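Local coordinates for DNA translocase coupling protein (Clostridium perfringens, PDB 6O1W) that probably binds ATP and DNA as the coupling protein of a conjugative plasmid, its FtsK/SpoIIIE-type domain being that of a DNA translocase, at residues A[162-167]-A[232-237]. Residues are numbered along the deposited sequence; the frame is centred on the assembly and turned at random.
Sequences MVDFKG and VIDELA
Val163 packs its CB against Ile233 CG1 at 4.4 Å, and helix 185-209 covers this face through Leu191 and Phe192. On the other face, selenomethionine Met162 lays CG alongside Val232 CB (4.2 Å) before its end leads away, and Phe171 touches both. Beta-branched Val163, Val232 and Ile233 suit these neighbouring parallel strands, filling space close to the backbone. Two backbone hydrogen bonds tie the strands where they end: Val163 N to Val232 O at 2.8 Å, and Asp234 N, just past its strand, to Val163 O at 3.1 Å. Beyond them the chains part, and Asp164, Lys166 and Asp234 supply polar groups. Asp234 swings its carboxylate beside its own carbonyl carbon (chi1 -174°), and OD2 faces Lys166 NZ across a long salt bridge of 4.0 Å, which a water spans by weak bonds. The lysine, bent at chi3, crosses the aspartate at about a right angle. Asp164 OD1 closes an Asx turn by accepting Lys166 N at 3.0 Å from above the carboxylate plane, while OD2 accepts Glu170 N. Asp234 OD1 bonds weakly to Ser143; hydrophobic strand 229-233, followed directly by Asp234 and Glu235, is consistent with a Walker B motif. Two carboxylates, 4.3 Å apart (Asp164 OD1, Asp234 OD2), thus keep separate partners beside the ATP-binding P-loop.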
loop_
_atom_site.group_PDB
_atom_site.type_symbol
_atom_site.label_atom_id
_atom_site.label_comp_id
_atom_site.label_asym_id
_atom_site.label_seq_id
_atom_site.Cartn_x
_atom_site.Cartn_y
_atom_site.Cartn_z
HETATM N N MSE A 162 -4.275 -4.305 18.329
HETATM C CA MSE A 162 -5.103 -3.806 17.237
HETATM C C MSE A 162 -5.933 -2.664 17.724
HETATM O O MSE A 162 -6.507 -2.737 18.810
HETATM C CB MSE A 162 -5.951 -4.937 16.662
HETATM C CG MSE A 162 -5.120 -5.993 15.953
HETATM SE SE MSE A 162 -5.818 -7.796 16.264
HETATM C CE MSE A 162 -5.271 -8.109 18.082
ATOM N N VAL A 163 -5.943 -1.576 16.955
ATOM C CA VAL A 163 -6.661 -0.362 17.328
ATOM C C VAL A 163 -7.808 -0.101 16.365
ATOM O O VAL A 163 -7.578 0.061 15.157
ATOM C CB VAL A 163 -5.702 0.865 17.416
ATOM C CG1 VAL A 163 -6.469 2.142 17.783
ATOM C CG2 VAL A 163 -4.575 0.607 18.408
ATOM N N ASP A 164 -9.039 -0.016 16.910
ATOM C CA ASP A 164 -10.230 0.303 16.119
ATOM C C ASP A 164 -11.259 0.986 16.975
ATOM O O ASP A 164 -11.939 0.313 17.727
ATOM C CB ASP A 164 -10.812 -0.958 15.443
ATOM C CG ASP A 164 -12.178 -0.789 14.761
ATOM O OD1 ASP A 164 -12.511 0.350 14.340
ATOM O OD2 ASP A 164 -12.900 -1.783 14.651
ATOM N N PHE A 165 -11.442 2.301 16.796
ATOM C CA PHE A 165 -12.373 3.108 17.590
ATOM C C PHE A 165 -13.820 2.915 17.210
ATOM O O PHE A 165 -14.685 3.429 17.905
ATOM C CB PHE A 165 -11.982 4.594 17.583
ATOM C CG PHE A 165 -10.750 4.955 18.406
ATOM C CD1 PHE A 165 -9.904 3.966 18.908
ATOM C CD2 PHE A 165 -10.404 6.285 18.618
ATOM C CE1 PHE A 165 -8.766 4.299 19.648
ATOM C CE2 PHE A 165 -9.239 6.619 19.332
ATOM C CZ PHE A 165 -8.427 5.621 19.836
ATOM N N LYS A 166 -14.107 2.138 16.149
ATOM C CA LYS A 166 -15.491 1.845 15.772
ATOM C C LYS A 166 -15.978 0.607 16.544
ATOM O O LYS A 166 -16.454 -0.369 15.957
ATOM C CB LYS A 166 -15.656 1.724 14.249
ATOM C CG LYS A 166 -15.381 3.038 13.535
ATOM C CD LYS A 166 -15.314 2.916 12.005
ATOM C CE LYS A 166 -13.977 2.397 11.514
ATOM N NZ LYS A 166 -13.805 2.588 10.048
ATOM N N GLY A 167 -15.865 0.674 17.868
ATOM C CA GLY A 167 -16.270 -0.397 18.775
ATOM C C GLY A 167 -15.560 -1.720 18.540
ATOM O O GLY A 167 -16.029 -2.758 19.004
ATOM N N VAL A 232 -1.496 -2.662 14.822
ATOM C CA VAL A 232 -2.306 -2.417 13.635
ATOM C C VAL A 232 -3.274 -1.314 13.963
ATOM O O VAL A 232 -4.059 -1.452 14.895
ATOM C CB VAL A 232 -3.030 -3.695 13.119
ATOM C CG1 VAL A 232 -3.770 -3.419 11.794
ATOM C CG2 VAL A 232 -2.056 -4.851 12.952
ATOM N N ILE A 233 -3.195 -0.215 13.228
ATOM C CA ILE A 233 -4.082 0.920 13.437
ATOM C C ILE A 233 -4.976 0.907 12.212
ATOM O O ILE A 233 -4.522 1.199 11.101
ATOM C CB ILE A 233 -3.248 2.232 13.607
ATOM C CG1 ILE A 233 -2.343 2.160 14.884
ATOM C CG2 ILE A 233 -4.136 3.477 13.576
ATOM C CD1 ILE A 233 -1.221 3.192 14.944
ATOM N N ASP A 234 -6.234 0.517 12.405
ATOM C CA ASP A 234 -7.217 0.431 11.320
ATOM C C ASP A 234 -7.435 1.769 10.634
ATOM O O ASP A 234 -7.544 1.806 9.411
ATOM C CB ASP A 234 -8.558 -0.117 11.829
ATOM C CG ASP A 234 -9.551 -0.367 10.698
ATOM O OD1 ASP A 234 -9.369 -1.370 9.950
ATOM O OD2 ASP A 234 -10.492 0.447 10.545
ATOM N N GLU A 235 -7.473 2.876 11.407
ATOM C CA GLU A 235 -7.697 4.174 10.795
ATOM C C GLU A 235 -6.924 5.224 11.533
ATOM O O GLU A 235 -7.245 5.519 12.695
ATOM C CB GLU A 235 -9.220 4.480 10.694
ATOM C CG GLU A 235 -9.572 5.857 10.122
ATOM C CD GLU A 235 -8.838 6.209 8.839
ATOM O OE1 GLU A 235 -9.089 5.548 7.801
ATOM O OE2 GLU A 235 -7.974 7.116 8.888
ATOM N N LEU A 236 -5.897 5.791 10.867
ATOM C CA LEU A 236 -5.034 6.828 11.447
ATOM C C LEU A 236 -5.815 8.097 11.825
ATOM O O LEU A 236 -5.461 8.726 12.823
ATOM C CB LEU A 236 -3.858 7.179 10.516
ATOM C CG LEU A 236 -2.696 8.047 11.069
ATOM C CD1 LEU A 236 -2.070 7.466 12.321
ATOM C CD2 LEU A 236 -1.646 8.260 10.022
ATOM N N ALA A 237 -6.884 8.449 11.069
ATOM C CA ALA A 237 -7.712 9.637 11.365
ATOM C C ALA A 237 -8.316 9.606 12.781
ATOM O O ALA A 237 -8.451 10.658 13.386
ATOM C CB ALA A 237 -8.808 9.815 10.323
HETATM O O HOH W 1 -11.908 1.514 7.726
#